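Local coordinates for DUF4627 domain-containing protein (Bacteroides thetaiotaomicron, PDB 3SEE), which is of unknown function but probably binds sugars through a galactose-binding-domain-like beta-sandwich, at residues V95-A100 / K161-Y166; T107-Y112 / V201-Q206; F130-D135 / M168-N173; G34-M39 / L81-T86; I113-E118 / D192-K197. All blocks are in the same frame, centred on the assembly; numbering follows the deposited sequence.

Two beta-sheets face each other in this chain, and the five contacts sample both of them. Contact 1 and contact 3 lie in the eight-stranded antiparallel sheet, where strand 160-167 neighbours strand 130-133. Contacts 2 and 4 join strands of the six-stranded mixed sheet and meet where strands 199-204 and 79-85 pair. Contact 5 continues strand 108-115 of contact 2 to its end, where a short helix packs. Centres of contacts 1 and 2 are about 11 Å apart across the sandwich, with Leu96 and Phe98 touching Val111. Along the chain contact 4 closes first, contacts 1 and 2 alternate, and contact 3 nests within contacts 2 and 5, so strands distant in sequence interleave to build one sandwich.

Contact 1 of 5, residues V95-A100 / K161-Y166; sequences VLTFYA and KVVVYY
Val95-Ala100 and Lys161-Tyr166 pair as antiparallel neighbours inside the eight-stranded sheet of the sandwich, Leu96 opposite Val164 and Phe98 opposite Val162. Each of these pairs is joined by two backbone hydrogen bonds, the straightest from Leu96 N to Val164 O (2.9 Å, 173° at the hydrogen). Their side chains point to the other sheet, where Leu96 and Phe98 touch Val111. Phe98 holds CG between its backbone N and carbonyl carbon (chi1 57°), which brings one ring face over Val162 CB, 3.9 Å from the ring centroid. On the reverse side, Val95 CB sits 3.8 Å from the centroid of the Tyr165 ring, over its face. There too the Lys161 chain runs past Tyr99, CB reaching CE2 at 3.6 Å. With a serine at Tyr99, the aliphatic part of Lys161 would probably lose its aromatic neighbour and be freer to move. The pairing thus separates an apolar inner face from an outer one where aromatic rings lie beside aliphatic carbons and a lysine.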
# COMPACT_ATOMS: atom_id res chain seq x y z
N VAL A 95 -7.20 4.13 -10.42
CA VAL A 95 -7.71 4.49 -9.11
C VAL A 95 -7.69 3.30 -8.20
O VAL A 95 -8.07 2.20 -8.62
CB VAL A 95 -9.14 5.10 -9.17
CG1 VAL A 95 -10.19 4.12 -9.67
CG2 VAL A 95 -9.52 5.71 -7.80
N LEU A 96 -7.21 3.52 -6.98
CA LEU A 96 -7.28 2.54 -5.92
C LEU A 96 -8.28 3.03 -4.89
O LEU A 96 -8.17 4.16 -4.41
CB LEU A 96 -5.93 2.36 -5.23
CG LEU A 96 -5.98 1.23 -4.14
CD1 LEU A 96 -5.94 -0.16 -4.73
CD2 LEU A 96 -4.97 1.32 -3.06
N THR A 97 -9.28 2.23 -4.59
CA THR A 97 -10.35 2.56 -3.63
C THR A 97 -10.49 1.43 -2.64
O THR A 97 -10.34 0.26 -3.01
CB THR A 97 -11.76 2.78 -4.24
OG1 THR A 97 -12.35 1.55 -4.67
CG2 THR A 97 -11.73 3.76 -5.40
N PHE A 98 -10.83 1.77 -1.41
CA PHE A 98 -11.22 0.77 -0.42
C PHE A 98 -11.95 1.45 0.71
O PHE A 98 -12.09 2.66 0.73
CB PHE A 98 -10.03 -0.06 0.08
CG PHE A 98 -8.92 0.73 0.69
CD1 PHE A 98 -7.90 1.25 -0.10
CD2 PHE A 98 -8.85 0.95 2.06
CE1 PHE A 98 -6.86 1.98 0.44
CE2 PHE A 98 -7.80 1.67 2.60
CZ PHE A 98 -6.80 2.18 1.79
N TYR A 99 -12.48 0.67 1.64
CA TYR A 99 -13.12 1.20 2.82
C TYR A 99 -12.28 0.83 4.04
O TYR A 99 -11.69 -0.26 4.10
CB TYR A 99 -14.56 0.69 2.97
CG TYR A 99 -15.47 1.38 1.98
CD1 TYR A 99 -15.55 0.96 0.68
CD2 TYR A 99 -16.19 2.51 2.35
CE1 TYR A 99 -16.34 1.67 -0.26
CE2 TYR A 99 -16.99 3.20 1.45
CZ TYR A 99 -17.05 2.78 0.16
OH TYR A 99 -17.84 3.47 -0.77
N ALA A 100 -12.18 1.75 4.98
CA ALA A 100 -11.40 1.58 6.18
C ALA A 100 -12.18 2.06 7.38
O ALA A 100 -12.99 2.97 7.28
CB ALA A 100 -10.07 2.35 6.07
N LYS A 161 -14.65 5.73 2.98
CA LYS A 161 -14.09 5.50 1.65
C LYS A 161 -12.71 6.13 1.55
O LYS A 161 -12.54 7.30 1.88
CB LYS A 161 -14.98 6.11 0.59
CG LYS A 161 -14.53 5.75 -0.83
CD LYS A 161 -15.36 6.43 -1.91
CE LYS A 161 -15.27 5.73 -3.26
NZ LYS A 161 -16.07 4.45 -3.36
N VAL A 162 -11.76 5.38 1.04
CA VAL A 162 -10.41 5.85 0.79
C VAL A 162 -10.22 5.76 -0.72
O VAL A 162 -10.49 4.71 -1.31
CB VAL A 162 -9.38 5.01 1.53
CG1 VAL A 162 -7.96 5.61 1.33
CG2 VAL A 162 -9.71 4.92 3.02
N VAL A 163 -9.75 6.85 -1.35
CA VAL A 163 -9.61 6.93 -2.81
C VAL A 163 -8.32 7.62 -3.15
O VAL A 163 -8.06 8.71 -2.63
CB VAL A 163 -10.68 7.82 -3.45
CG1 VAL A 163 -10.44 7.91 -4.96
CG2 VAL A 163 -12.09 7.26 -3.13
N VAL A 164 -7.52 7.03 -4.04
CA VAL A 164 -6.32 7.69 -4.52
C VAL A 164 -6.06 7.28 -5.96
O VAL A 164 -6.12 6.09 -6.30
CB VAL A 164 -5.10 7.42 -3.61
CG1 VAL A 164 -4.84 5.93 -3.40
CG2 VAL A 164 -3.85 8.14 -4.18
N TYR A 165 -5.72 8.27 -6.79
CA TYR A 165 -5.28 8.02 -8.15
C TYR A 165 -3.77 7.94 -8.25
O TYR A 165 -3.05 8.74 -7.64
CB TYR A 165 -5.78 9.12 -9.11
CG TYR A 165 -7.20 8.96 -9.58
CD1 TYR A 165 -8.25 9.07 -8.71
CD2 TYR A 165 -7.48 8.64 -10.91
CE1 TYR A 165 -9.57 8.89 -9.15
CE2 TYR A 165 -8.79 8.49 -11.35
CZ TYR A 165 -9.80 8.60 -10.45
OH TYR A 165 -11.10 8.42 -10.89
N TYR A 166 -3.34 6.97 -9.03
CA TYR A 166 -1.94 6.79 -9.38
C TYR A 166 -1.74 6.95 -10.88
O TYR A 166 -2.65 6.65 -11.67
CB TYR A 166 -1.43 5.38 -8.92
CG TYR A 166 -1.04 5.38 -7.45
CD1 TYR A 166 -1.96 5.09 -6.47
CD2 TYR A 166 0.24 5.73 -7.06
CE1 TYR A 166 -1.59 5.17 -5.12
CE2 TYR A 166 0.60 5.84 -5.74
CZ TYR A 166 -0.32 5.54 -4.76
OH TYR A 166 -0.02 5.63 -3.41

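Contact 2 of 5, residues T107-Y112 / V201-Q206; sequences TPVSVY and VAILGQ
Ala202 CB lies over one face of the Tyr112 ring, 3.6 Å from its centroid, while Leu204 CD1 comes in obliquely at 3.7 Å from Tyr112 CE2. The ring reaches back over the neighbouring strand because Tyr112 CG is placed between the backbone N and the carbonyl carbon (chi1 62°). Beneath these side chains the antiparallel strands are laced by paired backbone bonds at Tyr112-Ala202 and Ser110-Leu204; in the latter, Ser110 N gives a bent bond to Leu204 O (2.8 Å, 139° at the hydrogen), whereas Leu204 N meets Ser110 O from above its carbonyl plane. Farther along, a water takes the hydrogen of Gln206 N and donates both to Ser110 OG and to Gln206 OE1, each at 2.7 Å. A second shell fixes the polar ends: Asn150 bonds Ser110 OG, Gln148 NE2 bonds Gln206 OE1, and Trp76 O bonds Tyr112 OH. Val111 and Ile203 point the other way, into the space between the sheets, where Ile203 touches Ile214 of strand 211-221. The hydroxyls of Ser110 and Tyr112, both buried residues, and the amide oxygen of Gln206 thus each have a partner, while the aromatic ring is seated on aliphatic carbon.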
# COMPACT_ATOMS: atom_id res chain seq x y z
N THR A 107 -6.89 8.46 12.82
CA THR A 107 -5.89 7.45 12.46
C THR A 107 -5.69 7.42 10.96
O THR A 107 -6.65 7.33 10.22
CB THR A 107 -6.36 6.06 12.93
OG1 THR A 107 -6.56 6.07 14.34
CG2 THR A 107 -5.32 4.99 12.63
N PRO A 108 -4.43 7.48 10.49
CA PRO A 108 -4.22 7.38 9.05
C PRO A 108 -4.20 5.97 8.51
O PRO A 108 -3.78 5.03 9.18
CB PRO A 108 -2.85 8.02 8.86
CG PRO A 108 -2.17 7.83 10.15
CD PRO A 108 -3.20 7.79 11.24
N VAL A 109 -4.61 5.85 7.26
CA VAL A 109 -4.40 4.65 6.46
C VAL A 109 -3.68 5.08 5.19
O VAL A 109 -3.84 6.20 4.73
CB VAL A 109 -5.74 3.95 6.17
CG1 VAL A 109 -6.67 4.80 5.33
CG2 VAL A 109 -5.52 2.56 5.60
N SER A 110 -2.90 4.16 4.63
CA SER A 110 -1.91 4.50 3.64
C SER A 110 -1.80 3.45 2.56
O SER A 110 -2.16 2.29 2.76
CB SER A 110 -0.57 4.69 4.31
OG SER A 110 -0.67 5.59 5.42
N VAL A 111 -1.23 3.87 1.44
CA VAL A 111 -1.09 3.06 0.23
C VAL A 111 0.24 3.36 -0.44
O VAL A 111 0.64 4.53 -0.49
CB VAL A 111 -2.15 3.51 -0.80
CG1 VAL A 111 -1.97 2.79 -2.14
CG2 VAL A 111 -3.54 3.32 -0.23
N TYR A 112 0.87 2.38 -1.07
CA TYR A 112 1.85 2.61 -2.12
C TYR A 112 1.77 1.41 -3.08
O TYR A 112 1.19 0.37 -2.75
CB TYR A 112 3.27 2.86 -1.59
CG TYR A 112 3.91 1.74 -0.80
CD1 TYR A 112 4.46 0.64 -1.43
CD2 TYR A 112 3.94 1.78 0.59
CE1 TYR A 112 5.05 -0.38 -0.71
CE2 TYR A 112 4.53 0.75 1.32
CZ TYR A 112 5.09 -0.32 0.65
OH TYR A 112 5.68 -1.37 1.35
N VAL A 201 0.44 -3.85 -4.68
CA VAL A 201 -0.22 -2.86 -3.83
C VAL A 201 0.05 -3.18 -2.36
O VAL A 201 -0.06 -4.34 -1.96
CB VAL A 201 -1.73 -2.89 -4.11
CG1 VAL A 201 -2.49 -1.98 -3.12
CG2 VAL A 201 -2.03 -2.52 -5.56
N ALA A 202 0.40 -2.17 -1.58
CA ALA A 202 0.58 -2.25 -0.14
C ALA A 202 -0.42 -1.29 0.51
O ALA A 202 -0.49 -0.12 0.15
CB ALA A 202 2.01 -1.83 0.24
N ILE A 203 -1.18 -1.80 1.47
CA ILE A 203 -2.10 -1.01 2.27
C ILE A 203 -1.59 -1.12 3.71
O ILE A 203 -1.32 -2.24 4.22
CB ILE A 203 -3.56 -1.51 2.16
CG1 ILE A 203 -4.03 -1.37 0.70
CG2 ILE A 203 -4.46 -0.75 3.15
CD1 ILE A 203 -5.40 -2.00 0.40
N LEU A 204 -1.41 0.02 4.38
CA LEU A 204 -0.73 0.12 5.67
C LEU A 204 -1.48 0.99 6.61
O LEU A 204 -2.17 1.92 6.20
CB LEU A 204 0.60 0.84 5.53
CG LEU A 204 1.50 0.34 4.43
CD1 LEU A 204 1.35 1.15 3.15
CD2 LEU A 204 2.96 0.35 4.89
N GLY A 205 -1.28 0.75 7.90
CA GLY A 205 -1.71 1.67 8.96
C GLY A 205 -0.59 1.69 9.99
O GLY A 205 -0.48 0.77 10.79
N GLN A 206 0.30 2.66 9.89
CA GLN A 206 1.57 2.63 10.59
C GLN A 206 1.54 3.21 11.99
O GLN A 206 2.47 2.98 12.75
CB GLN A 206 2.63 3.38 9.79
CG GLN A 206 2.93 2.77 8.44
CD GLN A 206 3.74 3.70 7.58
OE1 GLN A 206 3.18 4.59 6.93
NE2 GLN A 206 5.07 3.58 7.62
O HOH W 1 0.56 4.76 7.66

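Contact 3 of 5, residues F130-D135 / M168-N173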
# COMPACT_ATOMS: atom_id res chain seq x y z
N PHE A 130 8.48 3.07 -7.39
CA PHE A 130 7.06 3.17 -7.05
C PHE A 130 6.31 3.89 -8.17
O PHE A 130 6.85 4.85 -8.73
CB PHE A 130 6.84 4.00 -5.78
CG PHE A 130 7.59 3.53 -4.57
CD1 PHE A 130 8.90 3.92 -4.33
CD2 PHE A 130 6.95 2.76 -3.61
CE1 PHE A 130 9.55 3.55 -3.15
CE2 PHE A 130 7.60 2.39 -2.45
CZ PHE A 130 8.88 2.78 -2.24
N PHE A 131 5.04 3.56 -8.40
CA PHE A 131 4.22 4.44 -9.21
C PHE A 131 3.92 5.75 -8.47
O PHE A 131 3.76 5.76 -7.24
CB PHE A 131 2.92 3.77 -9.60
CG PHE A 131 3.10 2.59 -10.51
CD1 PHE A 131 3.71 2.75 -11.74
CD2 PHE A 131 2.68 1.32 -10.15
CE1 PHE A 131 3.87 1.66 -12.59
CE2 PHE A 131 2.84 0.23 -10.99
CZ PHE A 131 3.43 0.41 -12.21
N MSE A 132 3.87 6.85 -9.20
CA MSE A 132 3.65 8.15 -8.61
C MSE A 132 2.19 8.39 -8.31
O MSE A 132 1.32 8.23 -9.16
CB MSE A 132 4.15 9.22 -9.58
CG MSE A 132 4.22 10.61 -8.93
SE MSE A 132 4.57 12.02 -10.23
CE MSE A 132 2.73 12.41 -10.71
N ARG A 133 1.91 8.87 -7.11
CA ARG A 133 0.55 9.29 -6.85
C ARG A 133 0.27 10.53 -7.74
O ARG A 133 1.09 11.42 -7.93
CB ARG A 133 0.26 9.45 -5.35
CG ARG A 133 0.95 10.60 -4.68
CD ARG A 133 0.70 10.63 -3.16
NE ARG A 133 1.54 11.67 -2.63
CZ ARG A 133 1.25 12.96 -2.65
NH1 ARG A 133 0.11 13.40 -3.16
NH2 ARG A 133 2.12 13.82 -2.16
N ARG A 134 -0.90 10.53 -8.35
CA ARG A 134 -1.17 11.46 -9.41
C ARG A 134 -1.09 12.91 -9.00
O ARG A 134 -0.63 13.76 -9.77
CB ARG A 134 -2.54 11.15 -9.98
CG ARG A 134 -2.77 11.64 -11.27
CD ARG A 134 -3.88 10.89 -11.98
NE ARG A 134 -3.91 11.56 -13.25
CZ ARG A 134 -4.92 12.28 -13.70
NH1 ARG A 134 -6.03 12.40 -13.00
NH2 ARG A 134 -4.83 12.79 -14.90
N ASP A 135 -1.49 13.20 -7.76
CA ASP A 135 -1.47 14.56 -7.24
C ASP A 135 -0.11 15.01 -6.72
O ASP A 135 0.03 16.10 -6.20
CB ASP A 135 -2.54 14.75 -6.16
CG ASP A 135 -3.90 15.04 -6.73
OD1 ASP A 135 -3.96 15.80 -7.71
OD2 ASP A 135 -4.90 14.47 -6.24
N MSE A 168 0.41 5.27 -13.54
CA MSE A 168 1.33 4.18 -13.87
C MSE A 168 2.32 4.59 -14.97
O MSE A 168 3.31 3.88 -15.20
CB MSE A 168 0.55 2.91 -14.26
CG MSE A 168 0.11 2.05 -13.10
SE MSE A 168 -0.71 3.05 -11.64
CE MSE A 168 -1.32 1.50 -10.74
N GLY A 169 2.05 5.71 -15.64
CA GLY A 169 3.00 6.31 -16.54
C GLY A 169 4.14 7.10 -15.93
O GLY A 169 5.00 7.61 -16.68
N GLN A 170 4.18 7.25 -14.60
CA GLN A 170 5.29 7.90 -13.93
C GLN A 170 5.71 7.11 -12.72
O GLN A 170 4.89 6.53 -12.01
CB GLN A 170 4.94 9.34 -13.52
CG GLN A 170 4.51 10.22 -14.68
CD GLN A 170 4.22 11.61 -14.24
OE1 GLN A 170 3.03 12.01 -14.12
NE2 GLN A 170 5.26 12.36 -14.02
N VAL A 171 7.02 7.07 -12.50
CA VAL A 171 7.59 6.40 -11.35
C VAL A 171 8.44 7.38 -10.56
O VAL A 171 8.95 8.37 -11.09
CB VAL A 171 8.40 5.14 -11.73
CG1 VAL A 171 7.48 4.01 -12.20
CG2 VAL A 171 9.48 5.46 -12.79
N VAL A 172 8.58 7.08 -9.28
CA VAL A 172 9.47 7.79 -8.39
C VAL A 172 10.46 6.77 -7.77
O VAL A 172 10.10 5.62 -7.51
CB VAL A 172 8.64 8.65 -7.39
CG1 VAL A 172 7.69 7.81 -6.54
CG2 VAL A 172 9.50 9.55 -6.55
N ASN A 173 11.70 7.19 -7.57
CA ASN A 173 12.78 6.33 -7.17
C ASN A 173 13.01 6.30 -5.66
O ASN A 173 14.03 5.80 -5.19
CB ASN A 173 14.08 6.71 -7.90
CG ASN A 173 14.65 7.99 -7.38
OD1 ASN A 173 13.98 8.72 -6.65
ND2 ASN A 173 15.89 8.31 -7.74
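Phe130 O is approached by two groups of the facing strand: Val172 N, which donates a hydrogen bond of 2.9 Å, and the CA-H of Val171, whose carbon stands 3.1 Å from Phe130 O. The return bond, Phe130 N to Val172 O, completes an antiparallel hydrogen-bonded pair. Two residues on, Met132 N bonds Gln170 O at 3.0 Å from well above the carbonyl plane, and the strands diverge, their axes 108° apart. Gln170 O also lies at the edge of the Phe131 ring, in its plane. Over one face of that ring comes the chain of selenomethionine Met168, CG 3.6 Å from the centroid and only 4° off the normal. Its SE follows at 4.3 Å from the same centroid, a Met-aromatic contact in which the two side chains cross at about a right angle. The bend of Met168 at chi2 (46°) folds SE back across the ring instead of past it. Trimming Phe131 to an alanine would probably open a gap over Met168 and leave its selenium without an aromatic partner. Selenomethionine Met132 lies alongside Gln170, pointing the same way. Beyond the pair, strand 186-188 continues the sheet, with Val186 touching Met132, while Phe131 also packs on Leu196 of helix 194-197 and Phe130 on Lys114 of strand 108-115.

Contact 4 of 5, residues G34-M39 / L81-T86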
# COMPACT_ATOMS: atom_id res chain seq x y z
N GLY A 34 -2.14 -12.41 -7.34
CA GLY A 34 -3.58 -12.56 -7.40
C GLY A 34 -4.24 -13.02 -6.13
O GLY A 34 -5.38 -13.48 -6.15
N GLU A 35 -3.51 -12.93 -5.03
CA GLU A 35 -3.95 -13.35 -3.71
C GLU A 35 -3.51 -12.22 -2.79
O GLU A 35 -2.60 -11.47 -3.16
CB GLU A 35 -3.23 -14.63 -3.31
CG GLU A 35 -3.57 -15.80 -4.21
CD GLU A 35 -3.18 -17.13 -3.66
OE1 GLU A 35 -2.57 -17.19 -2.55
OE2 GLU A 35 -3.48 -18.13 -4.36
N TRP A 36 -4.14 -12.08 -1.62
CA TRP A 36 -3.58 -11.24 -0.58
C TRP A 36 -2.47 -11.95 0.17
O TRP A 36 -2.52 -13.17 0.37
CB TRP A 36 -4.67 -10.83 0.41
CG TRP A 36 -5.71 -9.97 -0.19
CD1 TRP A 36 -6.96 -10.34 -0.56
CD2 TRP A 36 -5.61 -8.56 -0.46
NE1 TRP A 36 -7.65 -9.27 -1.06
CE2 TRP A 36 -6.84 -8.16 -1.02
CE3 TRP A 36 -4.59 -7.61 -0.34
CZ2 TRP A 36 -7.08 -6.85 -1.41
CZ3 TRP A 36 -4.85 -6.32 -0.72
CH2 TRP A 36 -6.07 -5.95 -1.26
N PHE A 37 -1.49 -11.18 0.61
CA PHE A 37 -0.48 -11.66 1.53
C PHE A 37 -0.34 -10.73 2.71
O PHE A 37 -0.64 -9.53 2.62
CB PHE A 37 0.87 -11.91 0.83
CG PHE A 37 1.52 -10.69 0.26
CD1 PHE A 37 2.31 -9.88 1.04
CD2 PHE A 37 1.38 -10.37 -1.07
CE1 PHE A 37 2.95 -8.77 0.49
CE2 PHE A 37 2.02 -9.27 -1.62
CZ PHE A 37 2.82 -8.48 -0.84
N ILE A 38 0.13 -11.29 3.80
CA ILE A 38 0.45 -10.55 5.01
C ILE A 38 1.94 -10.39 5.11
O ILE A 38 2.69 -11.38 5.11
CB ILE A 38 -0.09 -11.26 6.25
CG1 ILE A 38 -1.61 -11.36 6.17
CG2 ILE A 38 0.38 -10.54 7.51
CD1 ILE A 38 -2.22 -12.40 7.13
N MSE A 39 2.41 -9.14 5.15
CA MSE A 39 3.80 -8.83 5.51
C MSE A 39 3.81 -8.33 6.95
O MSE A 39 3.14 -7.35 7.28
CB MSE A 39 4.41 -7.77 4.59
CG MSE A 39 5.20 -8.36 3.44
SE MSE A 39 6.93 -9.05 3.93
CE MSE A 39 7.80 -7.37 3.99
N LEU A 81 -0.60 -5.08 4.36
CA LEU A 81 -1.41 -5.98 3.56
C LEU A 81 -1.04 -5.78 2.10
O LEU A 81 -1.06 -4.65 1.64
CB LEU A 81 -2.86 -5.63 3.82
CG LEU A 81 -3.89 -6.36 2.95
CD1 LEU A 81 -3.94 -7.86 3.28
CD2 LEU A 81 -5.27 -5.70 3.07
N GLY A 82 -0.69 -6.85 1.42
CA GLY A 82 -0.23 -6.72 0.05
C GLY A 82 -0.96 -7.59 -0.96
O GLY A 82 -1.51 -8.65 -0.61
N GLN A 83 -0.95 -7.18 -2.23
CA GLN A 83 -1.36 -8.07 -3.32
C GLN A 83 -0.50 -7.79 -4.53
O GLN A 83 -0.44 -6.66 -5.01
CB GLN A 83 -2.84 -7.93 -3.65
CG GLN A 83 -3.26 -8.92 -4.74
CD GLN A 83 -4.74 -9.16 -4.92
OE1 GLN A 83 -5.18 -9.28 -6.06
NE2 GLN A 83 -5.52 -9.29 -3.83
N ARG A 84 0.18 -8.84 -4.99
CA ARG A 84 1.04 -8.79 -6.15
C ARG A 84 0.23 -8.93 -7.43
O ARG A 84 -0.70 -9.76 -7.48
CB ARG A 84 2.10 -9.89 -6.03
CG ARG A 84 3.16 -9.96 -7.09
CD ARG A 84 4.07 -11.12 -6.78
NE ARG A 84 5.17 -11.23 -7.74
CZ ARG A 84 6.17 -12.07 -7.57
NH1 ARG A 84 6.20 -12.93 -6.56
NH2 ARG A 84 7.18 -12.07 -8.42
N ILE A 85 0.57 -8.11 -8.41
CA ILE A 85 -0.15 -8.06 -9.67
C ILE A 85 0.83 -8.32 -10.82
O ILE A 85 1.78 -7.59 -11.02
CB ILE A 85 -0.82 -6.69 -9.87
CG1 ILE A 85 -1.77 -6.39 -8.69
CG2 ILE A 85 -1.58 -6.66 -11.22
CD1 ILE A 85 -2.45 -5.04 -8.77
N THR A 86 0.56 -9.38 -11.57
CA THR A 86 1.38 -9.80 -12.71
C THR A 86 0.58 -9.85 -14.00
O THR A 86 1.05 -10.40 -14.98
CB THR A 86 2.09 -11.14 -12.44
OG1 THR A 86 1.10 -12.13 -12.09
CG2 THR A 86 3.09 -10.99 -11.31
O HOH W 2 -0.03 -11.44 -3.88
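Trp36 and Phe37 carry this contact on opposite faces of the sheet. Over one face of the indole stands the amide of Gln83, its NE2 3.3 Å from Trp36 CE2, with the amide plane turned 76° from the ring. Gln83 CG is anti to its backbone N (chi1 -177°) and the chain beyond is extended, which carries the amide across to the indole; outside the pair, OE1 takes a bond from Lys13 N, and Trp36 NE1 bonds Asn14 O. Leu81 approaches the indole obliquely, CG 3.6 Å from Trp36 CE3. The Phe37 ring lies flat on the backbone of Gly82, whose CA is 3.7 Å from the ring centroid; the missing side chain is what allows so close a fit, since a CB would run into Phe37 CZ. At the ring edge, in its plane, sits a water that donates to Glu35 O (2.7 Å) and accepts from Arg84 N (2.8 Å), bridging the segments between their direct backbone bonds: Phe37 N to Gly82 O at 2.8 Å and Gly82 N to Phe37 O before it, Gly34 N to Arg84 O beyond. The Arg84 guanidinium leads away from 34-39 to a salt bridge with Asp198, NH1 also bonding Ala31 O and Ser29 O. Strand 79-85 is flanked on its other edge by strand 199-204, while Trp36 and Leu81 reach across the sandwich to Val217 and Ile214 of strand 211-221.

Contact 5 of 5, residues I113-E118 / D192-K197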
# COMPACT_ATOMS: atom_id res chain seq x y z
N ILE A 113 2.39 1.56 -4.26
CA ILE A 113 2.40 0.50 -5.26
C ILE A 113 3.84 0.42 -5.78
O ILE A 113 4.35 1.37 -6.38
CB ILE A 113 1.40 0.76 -6.41
CG1 ILE A 113 0.00 1.12 -5.88
CG2 ILE A 113 1.33 -0.49 -7.32
CD1 ILE A 113 -1.05 1.40 -6.98
N LYS A 114 4.49 -0.71 -5.51
CA LYS A 114 5.94 -0.85 -5.65
C LYS A 114 6.30 -2.01 -6.57
O LYS A 114 5.63 -3.03 -6.62
CB LYS A 114 6.60 -1.05 -4.27
CG LYS A 114 8.11 -0.94 -4.28
CD LYS A 114 8.68 -1.03 -2.87
CE LYS A 114 10.18 -0.81 -2.82
NZ LYS A 114 10.94 -1.89 -3.50
N GLN A 115 7.43 -1.86 -7.25
CA GLN A 115 8.04 -2.93 -8.02
C GLN A 115 8.40 -4.12 -7.13
O GLN A 115 9.02 -3.95 -6.08
CB GLN A 115 9.27 -2.38 -8.70
CG GLN A 115 10.01 -3.39 -9.58
CD GLN A 115 11.03 -2.74 -10.49
OE1 GLN A 115 10.88 -1.57 -10.85
NE2 GLN A 115 12.05 -3.51 -10.92
N THR A 116 8.06 -5.34 -7.57
CA THR A 116 8.32 -6.52 -6.76
C THR A 116 9.80 -6.88 -6.68
O THR A 116 10.33 -7.07 -5.57
CB THR A 116 7.52 -7.71 -7.26
OG1 THR A 116 6.15 -7.32 -7.36
CG2 THR A 116 7.66 -8.92 -6.34
N ASN A 117 10.43 -7.00 -7.85
CA ASN A 117 11.80 -7.49 -7.94
C ASN A 117 12.70 -6.38 -8.48
O ASN A 117 12.69 -6.09 -9.67
CB ASN A 117 11.86 -8.75 -8.82
CG ASN A 117 11.34 -9.97 -8.09
OD1 ASN A 117 11.62 -10.12 -6.90
ND2 ASN A 117 10.59 -10.83 -8.78
N GLU A 118 13.41 -5.74 -7.56
CA GLU A 118 14.24 -4.57 -7.84
C GLU A 118 15.66 -4.96 -8.18
O GLU A 118 16.17 -5.95 -7.68
CB GLU A 118 14.30 -3.66 -6.61
CG GLU A 118 12.91 -3.16 -6.15
CD GLU A 118 12.47 -1.84 -6.72
OE1 GLU A 118 13.01 -1.36 -7.74
OE2 GLU A 118 11.50 -1.28 -6.13
N ASP A 192 8.67 -0.78 -21.38
CA ASP A 192 9.08 -2.13 -20.97
C ASP A 192 9.48 -2.24 -19.52
O ASP A 192 10.12 -3.23 -19.13
CB ASP A 192 10.25 -2.59 -21.85
CG ASP A 192 9.87 -2.68 -23.30
OD1 ASP A 192 8.87 -3.37 -23.59
OD2 ASP A 192 10.56 -2.04 -24.12
N ALA A 193 9.08 -1.28 -18.67
CA ALA A 193 9.51 -1.29 -17.30
C ALA A 193 9.04 -2.54 -16.57
O ALA A 193 7.87 -2.95 -16.69
CB ALA A 193 8.99 -0.04 -16.58
N ALA A 194 9.93 -3.08 -15.75
CA ALA A 194 9.62 -4.24 -14.94
C ALA A 194 8.42 -4.01 -14.02
O ALA A 194 7.62 -4.92 -13.81
CB ALA A 194 10.84 -4.64 -14.10
N ILE A 195 8.27 -2.80 -13.49
CA ILE A 195 7.21 -2.53 -12.54
C ILE A 195 5.83 -2.78 -13.13
O ILE A 195 4.91 -3.18 -12.44
CB ILE A 195 7.34 -1.11 -11.94
CG1 ILE A 195 6.38 -0.93 -10.76
CG2 ILE A 195 7.18 -0.02 -13.01
CD1 ILE A 195 6.55 0.41 -10.00
N LEU A 196 5.66 -2.53 -14.44
CA LEU A 196 4.37 -2.73 -15.07
C LEU A 196 3.98 -4.20 -15.09
O LEU A 196 2.79 -4.54 -15.05
CB LEU A 196 4.38 -2.18 -16.50
CG LEU A 196 4.52 -0.66 -16.64
CD1 LEU A 196 4.82 -0.33 -18.10
CD2 LEU A 196 3.28 0.10 -16.16
N LYS A 197 4.96 -5.10 -15.18
CA LYS A 197 4.72 -6.53 -15.27
C LYS A 197 4.67 -7.24 -13.93
O LYS A 197 4.16 -8.37 -13.85
CB LYS A 197 5.76 -7.22 -16.13
CG LYS A 197 5.85 -6.66 -17.52
CD LYS A 197 6.89 -7.43 -18.36
CE LYS A 197 7.25 -6.76 -19.70
NZ LYS A 197 8.48 -5.87 -19.72
O HOH W 3 10.55 -0.83 -13.42
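The end of strand 108-115 packs against a short, weakly bonded helix, about residues 194-197, through Gln115, Ala194 and Ile195. Ile195 lies obliquely across the glutamine, with CD1 3.7 Å from Gln115 N and CG1 3.8 Å from Gln115 CB. CG1 anti to the Ile195 backbone N (chi1 -169°) directs that branch at the strand backbone. Ala194 CB meets the amide end, 3.6 Å from Gln115 NE2. Polar linkage between the segments runs through a water, which donates to Gln115 OE1 (2.7 Å) and accepts from Ile195 N (3.0 Å). The other end of the amide is tied down within its own turn, Gln115 NE2 donating to Asn117 O at 2.9 Å, so both amide atoms are engaged and the rotation of the group is set. Next to it Lys114 NZ forms a salt bridge with Glu118 OE2 (2.8 Å). Around this corner, strand 130-133 pairs with Ile113 through Phe131, strand 199-204 borders Lys114 through Tyr200, and Leu196 bonds Leu89 through its backbone.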